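Local coordinates for protein aminopeptidase N (Francisella tularensis subsp. tularensis, PDB 5DLL) that is a zinc-dependent M1-family aminopeptidase that releases N-terminal amino acids from peptides and is thought to take part in the breakdown of intracellular peptides, at residues E39-I50 and F102-S113; Y143-F153 and K193-L201. One frame throughout, in Å; residues are numbered along the deposited sequence.

Interaction 1 of 2, residues E39-I50 and F102-S113; sequences ESKTRVTANLYI and FVLQTVVEINPS. With NA (sodium ion), chain R.
Thr42 to Ile50 and Phe102 to Ile110 pair as neighbouring antiparallel strands in the mixed sheet of the M1 N-terminal domain, a worked example of a regular ladder that carries a sodium site on one face. Backbone bonds come first. Leu48 and Leu104 exchange an N-H and a carbonyl in both directions, as do Ile50 with Phe102, Ala46 with Thr106 and Thr42 with Ile110.

Apolar contacts line the buried side. Ile50 lays its CB over one face of the Phe102 ring, 4.1 Å from the centroid and displaced toward the rim. On the other side, Tyr49 CE1 meets Val103 CG2 at 3.5 Å.

At the loop end, Lys41 and Glu109 run side by side, with the aliphatic Lys41 CG 3.4 Å from Glu109 OE2 and the charged ends not in contact.

The remaining kind of interaction is metal coordination. Val44 O and Thr106 O, 3.3 Å apart, both bind the sodium ion, with Thr141 OG1 as the fourth protein ligand. Thr106 turns its hydroxyl between its own backbone N and carbonyl carbon (chi1 73°), which brings Thr106 OG1 to 2.4 Å from the sodium.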
loop_
_atom_site.group_PDB
_atom_site.type_symbol
_atom_site.label_atom_id
_atom_site.label_comp_id
_atom_site.label_asym_id
_atom_site.label_seq_id
_atom_site.Cartn_x
_atom_site.Cartn_y
_atom_site.Cartn_z
ATOM N N GLU A 39 -28.436 -19.731 -8.878
ATOM C CA GLU A 39 -28.421 -19.196 -7.521
ATOM C C GLU A 39 -28.079 -20.274 -6.475
ATOM O O GLU A 39 -27.200 -20.065 -5.641
ATOM C CB GLU A 39 -29.781 -18.553 -7.221
ATOM C CG GLU A 39 -29.929 -17.944 -5.835
ATOM C CD GLU A 39 -31.348 -17.482 -5.551
ATOM O OE1 GLU A 39 -31.897 -17.846 -4.486
ATOM O OE2 GLU A 39 -31.919 -16.762 -6.399
ATOM N N SER A 40 -28.757 -21.423 -6.546
ATOM C CA SER A 40 -28.634 -22.488 -5.535
ATOM C C SER A 40 -27.695 -23.628 -5.929
ATOM O O SER A 40 -26.914 -24.111 -5.110
ATOM C CB SER A 40 -30.009 -23.101 -5.249
ATOM O OG SER A 40 -30.943 -22.119 -4.849
ATOM N N LYS A 41 -27.802 -24.073 -7.177
ATOM C CA LYS A 41 -27.171 -25.311 -7.621
ATOM C C LYS A 41 -26.329 -25.091 -8.878
ATOM O O LYS A 41 -26.673 -25.566 -9.959
ATOM C CB LYS A 41 -28.252 -26.366 -7.886
ATOM C CG LYS A 41 -29.135 -26.668 -6.683
ATOM C CD LYS A 41 -30.237 -27.658 -7.031
ATOM C CE LYS A 41 -30.823 -28.303 -5.785
ATOM N NZ LYS A 41 -31.280 -27.300 -4.783
ATOM N N THR A 42 -25.231 -24.357 -8.726
ATOM C CA THR A 42 -24.276 -24.157 -9.814
ATOM C C THR A 42 -23.469 -25.441 -10.030
ATOM O O THR A 42 -22.909 -25.988 -9.079
ATOM C CB THR A 42 -23.311 -22.991 -9.505
ATOM O OG1 THR A 42 -24.051 -21.767 -9.374
ATOM C CG2 THR A 42 -22.267 -22.840 -10.606
ATOM N N ARG A 43 -23.418 -25.915 -11.275
ATOM C CA ARG A 43 -22.731 -27.166 -11.605
ATOM C C ARG A 43 -21.386 -26.893 -12.263
ATOM O O ARG A 43 -21.324 -26.199 -13.275
ATOM C CB ARG A 43 -23.581 -28.028 -12.539
ATOM C CG ARG A 43 -24.774 -28.695 -11.874
ATOM C CD ARG A 43 -25.584 -29.497 -12.885
ATOM N NE ARG A 43 -24.892 -30.711 -13.324
ATOM C CZ ARG A 43 -25.227 -31.440 -14.390
ATOM N NH1 ARG A 43 -26.250 -31.094 -15.169
ATOM N NH2 ARG A 43 -24.525 -32.528 -14.688
ATOM N N VAL A 44 -20.323 -27.461 -11.694
ATOM C CA VAL A 44 -18.961 -27.267 -12.187
ATOM C C VAL A 44 -18.326 -28.591 -12.639
ATOM O O VAL A 44 -17.764 -29.365 -11.829
ATOM C CB VAL A 44 -18.074 -26.584 -11.124
ATOM C CG1 VAL A 44 -16.719 -26.216 -11.715
ATOM C CG2 VAL A 44 -18.772 -25.349 -10.563
ATOM N N THR A 45 -18.428 -28.838 -13.945
ATOM C CA THR A 45 -17.695 -29.914 -14.605
ATOM C C THR A 45 -16.270 -29.433 -14.836
ATOM O O THR A 45 -16.065 -28.278 -15.199
ATOM C CB THR A 45 -18.315 -30.280 -15.970
ATOM O OG1 THR A 45 -19.737 -30.413 -15.841
ATOM C CG2 THR A 45 -17.721 -31.589 -16.501
ATOM N N ALA A 46 -15.292 -30.309 -14.626
ATOM C CA ALA A 46 -13.883 -29.939 -14.774
ATOM C C ALA A 46 -13.041 -31.101 -15.283
ATOM O O ALA A 46 -13.011 -32.167 -14.666
ATOM C CB ALA A 46 -13.318 -29.429 -13.458
ATOM N N ASN A 47 -12.355 -30.876 -16.403
ATOM C CA ASN A 47 -11.438 -31.854 -16.968
ATOM C C ASN A 47 -10.007 -31.444 -16.681
ATOM O O ASN A 47 -9.506 -30.482 -17.256
ATOM C CB ASN A 47 -11.639 -31.975 -18.475
ATOM C CG ASN A 47 -12.806 -32.859 -18.837
ATOM O OD1 ASN A 47 -12.637 -33.867 -19.514
ATOM N ND2 ASN A 47 -13.998 -32.484 -18.395
ATOM N N LEU A 48 -9.359 -32.185 -15.790
ATOM C CA LEU A 48 -7.997 -31.898 -15.368
ATOM C C LEU A 48 -7.060 -32.846 -16.086
ATOM O O LEU A 48 -7.167 -34.064 -15.922
ATOM C CB LEU A 48 -7.853 -32.090 -13.852
ATOM C CG LEU A 48 -8.275 -30.925 -12.953
ATOM C CD1 LEU A 48 -9.554 -30.262 -13.436
ATOM C CD2 LEU A 48 -8.422 -31.397 -11.514
ATOM N N TYR A 49 -6.149 -32.291 -16.882
ATOM C CA TYR A 49 -5.166 -33.094 -17.607
ATOM C C TYR A 49 -3.876 -33.121 -16.810
ATOM O O TYR A 49 -3.095 -32.177 -16.826
ATOM C CB TYR A 49 -4.980 -32.570 -19.026
ATOM C CG TYR A 49 -6.262 -32.686 -19.819
ATOM C CD1 TYR A 49 -6.578 -33.852 -20.499
ATOM C CD2 TYR A 49 -7.180 -31.646 -19.847
ATOM C CE1 TYR A 49 -7.762 -33.969 -21.208
ATOM C CE2 TYR A 49 -8.365 -31.757 -20.549
ATOM C CZ TYR A 49 -8.648 -32.918 -21.228
ATOM O OH TYR A 49 -9.825 -33.018 -21.926
ATOM N N ILE A 50 -3.684 -34.232 -16.107
ATOM C CA ILE A 50 -2.709 -34.349 -15.034
ATOM C C ILE A 50 -1.559 -35.265 -15.446
ATOM O O ILE A 50 -1.753 -36.230 -16.189
ATOM C CB ILE A 50 -3.396 -34.916 -13.770
ATOM C CG1 ILE A 50 -4.554 -34.004 -13.338
ATOM C CG2 ILE A 50 -2.402 -35.091 -12.630
ATOM C CD1 ILE A 50 -5.556 -34.679 -12.429
ATOM N N PHE A 102 -2.901 -38.866 -17.217
ATOM C CA PHE A 102 -4.342 -39.140 -17.283
ATOM C C PHE A 102 -5.209 -37.878 -17.268
ATOM O O PHE A 102 -4.746 -36.786 -16.938
ATOM C CB PHE A 102 -4.761 -40.060 -16.127
ATOM C CG PHE A 102 -4.562 -39.456 -14.756
ATOM C CD1 PHE A 102 -3.311 -39.463 -14.151
ATOM C CD2 PHE A 102 -5.629 -38.897 -14.064
ATOM C CE1 PHE A 102 -3.123 -38.916 -12.893
ATOM C CE2 PHE A 102 -5.447 -38.353 -12.800
ATOM C CZ PHE A 102 -4.192 -38.361 -12.218
ATOM N N VAL A 103 -6.476 -38.056 -17.630
ATOM C CA VAL A 103 -7.476 -36.997 -17.543
ATOM C C VAL A 103 -8.501 -37.372 -16.468
ATOM O O VAL A 103 -9.000 -38.501 -16.437
ATOM C CB VAL A 103 -8.157 -36.703 -18.908
ATOM C CG1 VAL A 103 -8.487 -37.978 -19.671
ATOM C CG2 VAL A 103 -9.406 -35.851 -18.722
ATOM N N LEU A 104 -8.796 -36.421 -15.584
ATOM C CA LEU A 104 -9.748 -36.626 -14.507
ATOM C C LEU A 104 -10.921 -35.662 -14.634
ATOM O O LEU A 104 -10.748 -34.455 -14.492
ATOM C CB LEU A 104 -9.056 -36.417 -13.163
ATOM C CG LEU A 104 -9.931 -36.596 -11.922
ATOM C CD1 LEU A 104 -10.482 -38.011 -11.856
ATOM C CD2 LEU A 104 -9.146 -36.260 -10.663
ATOM N N GLN A 105 -12.112 -36.199 -14.889
ATOM C CA GLN A 105 -13.325 -35.396 -14.953
ATOM C C GLN A 105 -14.103 -35.485 -13.651
ATOM O O GLN A 105 -14.383 -36.580 -13.179
ATOM C CB GLN A 105 -14.221 -35.862 -16.100
ATOM C CG GLN A 105 -15.500 -35.043 -16.237
ATOM C CD GLN A 105 -16.404 -35.534 -17.344
ATOM O OE1 GLN A 105 -15.946 -36.114 -18.327
ATOM N NE2 GLN A 105 -17.701 -35.303 -17.190
ATOM N N THR A 106 -14.466 -34.330 -13.091
ATOM C CA THR A 106 -15.353 -34.260 -11.929
ATOM C C THR A 106 -16.498 -33.294 -12.204
ATOM O O THR A 106 -16.257 -32.150 -12.603
ATOM C CB THR A 106 -14.632 -33.752 -10.654
ATOM O OG1 THR A 106 -14.370 -32.337 -10.761
ATOM C CG2 THR A 106 -13.337 -34.517 -10.406
ATOM N N VAL A 107 -17.729 -33.743 -11.970
ATOM C CA VAL A 107 -18.875 -32.836 -11.882
ATOM C C VAL A 107 -19.168 -32.587 -10.410
ATOM O O VAL A 107 -19.182 -33.521 -9.612
ATOM C CB VAL A 107 -20.134 -33.394 -12.572
ATOM C CG1 VAL A 107 -21.282 -32.397 -12.466
ATOM C CG2 VAL A 107 -19.840 -33.722 -14.029
ATOM N N VAL A 108 -19.404 -31.321 -10.070
ATOM C CA VAL A 108 -19.579 -30.868 -8.688
ATOM C C VAL A 108 -20.712 -29.837 -8.644
ATOM O O VAL A 108 -20.944 -29.137 -9.626
ATOM C CB VAL A 108 -18.255 -30.257 -8.156
ATOM C CG1 VAL A 108 -18.477 -29.228 -7.055
ATOM C CG2 VAL A 108 -17.319 -31.355 -7.669
ATOM N N GLU A 109 -21.410 -29.751 -7.510
ATOM C CA GLU A 109 -22.463 -28.748 -7.308
ATOM C C GLU A 109 -22.140 -27.861 -6.105
ATOM O O GLU A 109 -21.636 -28.340 -5.093
ATOM C CB GLU A 109 -23.813 -29.436 -7.106
ATOM C CG GLU A 109 -25.001 -28.492 -6.998
ATOM C CD GLU A 109 -26.273 -29.225 -6.630
ATOM O OE1 GLU A 109 -26.705 -30.093 -7.419
ATOM O OE2 GLU A 109 -26.837 -28.938 -5.550
ATOM N N ILE A 110 -22.445 -26.572 -6.219
ATOM C CA ILE A 110 -22.136 -25.598 -5.170
ATOM C C ILE A 110 -23.223 -24.534 -5.051
ATOM O O ILE A 110 -24.011 -24.324 -5.971
ATOM C CB ILE A 110 -20.784 -24.895 -5.425
ATOM C CG1 ILE A 110 -20.775 -24.224 -6.804
ATOM C CG2 ILE A 110 -19.638 -25.891 -5.311
ATOM C CD1 ILE A 110 -19.514 -23.440 -7.102
ATOM N N ASN A 111 -23.236 -23.856 -3.907
ATOM C CA ASN A 111 -24.282 -22.899 -3.570
ATOM C C ASN A 111 -23.679 -21.513 -3.334
ATOM O O ASN A 111 -23.230 -21.209 -2.226
ATOM C CB ASN A 111 -25.036 -23.389 -2.329
ATOM C CG ASN A 111 -26.399 -22.743 -2.170
ATOM O OD1 ASN A 111 -26.687 -21.691 -2.747
ATOM N ND2 ASN A 111 -27.252 -23.377 -1.372
ATOM N N PRO A 112 -23.637 -20.681 -4.392
ATOM C CA PRO A 112 -23.153 -19.303 -4.285
ATOM C C PRO A 112 -24.025 -18.431 -3.390
ATOM O O PRO A 112 -23.504 -17.601 -2.642
ATOM C CB PRO A 112 -23.205 -18.799 -5.732
ATOM C CG PRO A 112 -23.117 -20.028 -6.562
ATOM C CD PRO A 112 -23.867 -21.065 -5.796
ATOM N N SER A 113 -25.338 -18.629 -3.465
ATOM C CA SER A 113 -26.285 -17.872 -2.658
ATOM C C SER A 113 -26.000 -18.017 -1.167
ATOM O O SER A 113 -26.230 -17.080 -0.397
ATOM C CB SER A 113 -27.706 -18.336 -2.957
ATOM O OG SER A 113 -28.647 -17.592 -2.212
HETATM NA NA NA R . -15.922 -30.481 -11.125
#

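Interaction 2 of 2, residues Y143-F153 and K193-L201; sequences YLDRPDVMAAF and KKPCYLFAL
Cys196 slots its side chain between Tyr143 and Asp145, overlapping one corner of the tyrosine ring obliquely. SG lies 3.6 Å from Tyr143 CD2, a sulfur-aromatic contact, and 3.2 Å from Asp145 OD1. The sulfur reaches both because it sits between its own backbone N and carbonyl carbon (chi1 54°). The aspartate is the centre of an inverse gamma turn, and its other oxygen forms a salt bridge with Arg138; Tyr143 OH is hydrogen-bonded to Thr31.

Further along, the chains meet as a very short antiparallel ladder. Ala151 and Lys194 exchange two backbone hydrogen bonds, with Ala151 N 3.0 Å from Lys194 O. Lys193 adds a third bond by folding its chain back at chi3 and chi4, which brings Lys193 NZ to 3.0 Å from Met150 O. The aliphatic part of Met150 runs alongside Pro195, and Met150 CG lies 3.7 Å from Pro195 CD.

Phe153 meets both Lys194 and Phe199. Lys194 crosses it at about a right angle, Lys194 NZ lying 3.7 Å from Phe153 CB and paired with Asp190, while the rings of Phe153 and Phe199 meet obliquely, planes at 35°. Within the type I turn from Arg146 to Val149, Pro147 CB rests 4.1 Å from Tyr197 CE2.

Tyr197 OH in turn is hydrogen-bonded to Thr321 OG1, and its side chain comes within about 6 Å of that of the zinc ligand His313. The arrangement thus joins the start of strand 150-160 to the short strand 193-195 and the 3-10 segment 196-198 of the N-terminal beta domain, beside the zinc site of an M1 aminopeptidase.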
loop_
_atom_site.group_PDB
_atom_site.type_symbol
_atom_site.label_atom_id
_atom_site.label_comp_id
_atom_site.label_asym_id
_atom_site.label_seq_id
_atom_site.Cartn_x
_atom_site.Cartn_y
_atom_site.Cartn_z
ATOM N N TYR A 143 -9.169 -29.421 -6.852
ATOM C CA TYR A 143 -7.954 -28.972 -7.531
ATOM C C TYR A 143 -6.717 -29.163 -6.644
ATOM O O TYR A 143 -6.837 -29.467 -5.455
ATOM C CB TYR A 143 -8.106 -27.490 -7.890
ATOM C CG TYR A 143 -7.300 -27.064 -9.094
ATOM C CD1 TYR A 143 -7.682 -27.451 -10.377
ATOM C CD2 TYR A 143 -6.160 -26.274 -8.958
ATOM C CE1 TYR A 143 -6.951 -27.070 -11.486
ATOM C CE2 TYR A 143 -5.421 -25.891 -10.065
ATOM C CZ TYR A 143 -5.825 -26.291 -11.325
ATOM O OH TYR A 143 -5.106 -25.922 -12.436
ATOM N N LEU A 144 -5.531 -29.003 -7.230
ATOM C CA LEU A 144 -4.301 -28.833 -6.449
ATOM C C LEU A 144 -4.133 -27.340 -6.160
ATOM O O LEU A 144 -3.404 -26.628 -6.857
ATOM C CB LEU A 144 -3.086 -29.388 -7.191
ATOM C CG LEU A 144 -2.982 -30.915 -7.254
ATOM C CD1 LEU A 144 -1.952 -31.326 -8.296
ATOM C CD2 LEU A 144 -2.643 -31.513 -5.894
ATOM N N ASP A 145 -4.829 -26.877 -5.124
ATOM C CA ASP A 145 -4.966 -25.456 -4.843
ATOM C C ASP A 145 -3.706 -24.902 -4.166
ATOM O O ASP A 145 -3.705 -24.534 -2.983
ATOM C CB ASP A 145 -6.224 -25.225 -4.001
ATOM C CG ASP A 145 -6.559 -23.762 -3.824
ATOM O OD1 ASP A 145 -5.791 -22.892 -4.292
ATOM O OD2 ASP A 145 -7.600 -23.482 -3.202
ATOM N N ARG A 146 -2.636 -24.840 -4.952
ATOM C CA ARG A 146 -1.341 -24.341 -4.506
ATOM C C ARG A 146 -0.690 -23.633 -5.690
ATOM O O ARG A 146 -0.881 -24.043 -6.841
ATOM C CB ARG A 146 -0.451 -25.483 -3.999
ATOM C CG ARG A 146 -0.274 -26.623 -4.989
ATOM C CD ARG A 146 0.375 -27.833 -4.344
ATOM N NE ARG A 146 1.795 -27.633 -4.058
ATOM C CZ ARG A 146 2.572 -28.522 -3.437
ATOM N NH1 ARG A 146 2.076 -29.681 -3.014
ATOM N NH2 ARG A 146 3.855 -28.248 -3.222
ATOM N N PRO A 147 0.085 -22.571 -5.415
ATOM C CA PRO A 147 0.551 -21.704 -6.491
ATOM C C PRO A 147 1.648 -22.291 -7.394
ATOM O O PRO A 147 1.872 -21.762 -8.479
ATOM C CB PRO A 147 1.052 -20.467 -5.741
ATOM C CG PRO A 147 1.489 -20.977 -4.412
ATOM C CD PRO A 147 0.580 -22.131 -4.094
ATOM N N ASP A 148 2.322 -23.359 -6.964
ATOM C CA ASP A 148 3.363 -23.988 -7.795
ATOM C C ASP A 148 2.798 -24.983 -8.811
ATOM O O ASP A 148 3.555 -25.615 -9.549
ATOM C CB ASP A 148 4.479 -24.632 -6.948
ATOM C CG ASP A 148 3.978 -25.727 -6.026
ATOM O OD1 ASP A 148 2.790 -25.705 -5.652
ATOM O OD2 ASP A 148 4.783 -26.610 -5.661
ATOM N N VAL A 149 1.475 -25.121 -8.846
ATOM C CA VAL A 149 0.807 -25.874 -9.897
ATOM C C VAL A 149 0.053 -24.883 -10.777
ATOM O O VAL A 149 -0.937 -24.279 -10.342
ATOM C CB VAL A 149 -0.152 -26.925 -9.317
ATOM C CG1 VAL A 149 -0.865 -27.677 -10.434
ATOM C CG2 VAL A 149 0.616 -27.886 -8.424
ATOM N N MET A 150 0.550 -24.720 -12.006
ATOM C CA MET A 150 0.029 -23.749 -12.962
ATOM C C MET A 150 -0.423 -24.448 -14.235
ATOM O O MET A 150 0.299 -25.287 -14.772
ATOM C CB MET A 150 1.110 -22.736 -13.326
ATOM C CG MET A 150 1.683 -21.954 -12.152
ATOM S SD MET A 150 3.138 -21.009 -12.641
ATOM C CE MET A 150 4.156 -22.411 -13.103
ATOM N N ALA A 151 -1.600 -24.068 -14.730
ATOM C CA ALA A 151 -2.224 -24.754 -15.854
ATOM C C ALA A 151 -2.864 -23.787 -16.846
ATOM O O ALA A 151 -3.211 -22.661 -16.497
ATOM C CB ALA A 151 -3.268 -25.718 -15.336
ATOM N N ALA A 152 -3.018 -24.252 -18.085
ATOM C CA ALA A 152 -3.714 -23.504 -19.129
ATOM C C ALA A 152 -5.228 -23.699 -18.999
ATOM O O ALA A 152 -5.722 -24.824 -19.052
ATOM C CB ALA A 152 -3.235 -23.951 -20.499
ATOM N N PHE A 153 -5.954 -22.593 -18.836
ATOM C CA PHE A 153 -7.390 -22.629 -18.537
ATOM C C PHE A 153 -8.275 -22.345 -19.751
ATOM O O PHE A 153 -8.152 -21.292 -20.373
ATOM C CB PHE A 153 -7.732 -21.599 -17.452
ATOM C CG PHE A 153 -7.471 -22.074 -16.050
ATOM C CD1 PHE A 153 -6.182 -22.095 -15.536
ATOM C CD2 PHE A 153 -8.519 -22.475 -15.232
ATOM C CE1 PHE A 153 -5.939 -22.515 -14.239
ATOM C CE2 PHE A 153 -8.280 -22.895 -13.932
ATOM C CZ PHE A 153 -6.991 -22.916 -13.434
ATOM N N LYS A 193 -0.015 -20.594 -18.796
ATOM C CA LYS A 193 -0.081 -21.305 -17.522
ATOM C C LYS A 193 -0.184 -20.326 -16.341
ATOM O O LYS A 193 0.580 -19.363 -16.259
ATOM C CB LYS A 193 1.156 -22.190 -17.342
ATOM C CG LYS A 193 1.239 -23.366 -18.304
ATOM C CD LYS A 193 2.642 -23.965 -18.346
ATOM C CE LYS A 193 2.978 -24.768 -17.095
ATOM N NZ LYS A 193 2.176 -26.022 -16.967
ATOM N N LYS A 194 -1.142 -20.569 -15.444
ATOM C CA LYS A 194 -1.293 -19.767 -14.232
ATOM C C LYS A 194 -1.756 -20.618 -13.060
ATOM O O LYS A 194 -2.422 -21.637 -13.260
ATOM C CB LYS A 194 -2.286 -18.621 -14.452
ATOM C CG LYS A 194 -3.743 -19.031 -14.633
ATOM C CD LYS A 194 -4.642 -17.802 -14.638
ATOM C CE LYS A 194 -6.118 -18.151 -14.763
ATOM N NZ LYS A 194 -6.550 -18.309 -16.181
ATOM N N PRO A 195 -1.413 -20.199 -11.829
ATOM C CA PRO A 195 -1.965 -20.860 -10.648
ATOM C C PRO A 195 -3.437 -20.488 -10.456
ATOM O O PRO A 195 -3.879 -19.448 -10.936
ATOM C CB PRO A 195 -1.096 -20.329 -9.507
ATOM C CG PRO A 195 -0.615 -19.001 -9.978
ATOM C CD PRO A 195 -0.522 -19.074 -11.474
ATOM N N CYS A 196 -4.190 -21.330 -9.759
ATOM C CA CYS A 196 -5.634 -21.141 -9.657
ATOM C C CYS A 196 -6.064 -19.904 -8.857
ATOM O O CYS A 196 -7.183 -19.431 -9.040
ATOM C CB CYS A 196 -6.309 -22.399 -9.094
ATOM S SG CYS A 196 -5.654 -23.008 -7.523
ATOM N N TYR A 197 -5.196 -19.364 -7.998
ATOM C CA TYR A 197 -5.560 -18.192 -7.188
ATOM C C TYR A 197 -5.820 -16.948 -8.046
ATOM O O TYR A 197 -6.431 -15.978 -7.581
ATOM C CB TYR A 197 -4.508 -17.911 -6.098
ATOM C CG TYR A 197 -3.249 -17.194 -6.555
ATOM C CD1 TYR A 197 -3.218 -15.805 -6.671
ATOM C CD2 TYR A 197 -2.082 -17.901 -6.841
ATOM C CE1 TYR A 197 -2.069 -15.139 -7.082
ATOM C CE2 TYR A 197 -0.926 -17.244 -7.248
ATOM C CZ TYR A 197 -0.926 -15.861 -7.371
ATOM O OH TYR A 197 0.210 -15.196 -7.780
ATOM N N LEU A 198 -5.362 -16.991 -9.296
ATOM C CA LEU A 198 -5.617 -15.933 -10.277
ATOM C C LEU A 198 -6.809 -16.221 -11.177
ATOM O O LEU A 198 -7.080 -15.456 -12.109
ATOM C CB LEU A 198 -4.390 -15.737 -11.162
ATOM C CG LEU A 198 -3.136 -15.344 -10.404
ATOM C CD1 LEU A 198 -1.947 -15.508 -11.323
ATOM C CD2 LEU A 198 -3.250 -13.923 -9.874
ATOM N N PHE A 199 -7.513 -17.316 -10.922
ATOM C CA PHE A 199 -8.721 -17.607 -11.672
ATOM C C PHE A 199 -9.828 -16.664 -11.204
ATOM O O PHE A 199 -9.953 -16.391 -10.003
ATOM C CB PHE A 199 -9.161 -19.067 -11.501
ATOM C CG PHE A 199 -10.543 -19.327 -12.015
ATOM C CD1 PHE A 199 -11.648 -19.140 -11.192
ATOM C CD2 PHE A 199 -10.747 -19.699 -13.329
ATOM C CE1 PHE A 199 -12.929 -19.338 -11.669
ATOM C CE2 PHE A 199 -12.030 -19.903 -13.812
ATOM C CZ PHE A 199 -13.120 -19.723 -12.983
ATOM N N ALA A 200 -10.622 -16.171 -12.154
ATOM C CA ALA A 200 -11.798 -15.362 -11.833
ATOM C C ALA A 200 -12.959 -15.605 -12.793
ATOM O O ALA A 200 -12.763 -15.939 -13.970
ATOM C CB ALA A 200 -11.440 -13.885 -11.808
ATOM N N LEU A 201 -14.166 -15.428 -12.262
ATOM C CA LEU A 201 -15.397 -15.489 -13.038
ATOM C C LEU A 201 -16.325 -14.380 -12.559
ATOM O O LEU A 201 -16.417 -14.123 -11.360
ATOM C CB LEU A 201 -16.071 -16.851 -12.862
ATOM C CG LEU A 201 -17.449 -17.042 -13.527
ATOM C CD1 LEU A 201 -17.637 -18.481 -13.995
ATOM C CD2 LEU A 201 -18.600 -16.619 -12.618
#

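Interactions 1 and 2 belong to the same mixed sheet of the N-terminal domain, with strand 26-36 lying between strands 42-52 and 150-160. Their centres are about 15 Å apart, and they touch where Leu48 packs on Tyr143. Interaction 1 is a long, regular pairing, partly buried and far from the zinc; its loop end is exposed, and its metal is a sodium ion held by two carbonyl and two threonine hydroxyl oxygens. Interaction 2 is buried and adds side-chain contacts to a brief ladder: sulfur, prolines, aromatic rings and a folded lysine. Tyr197 of interaction 2 lies near the zinc site.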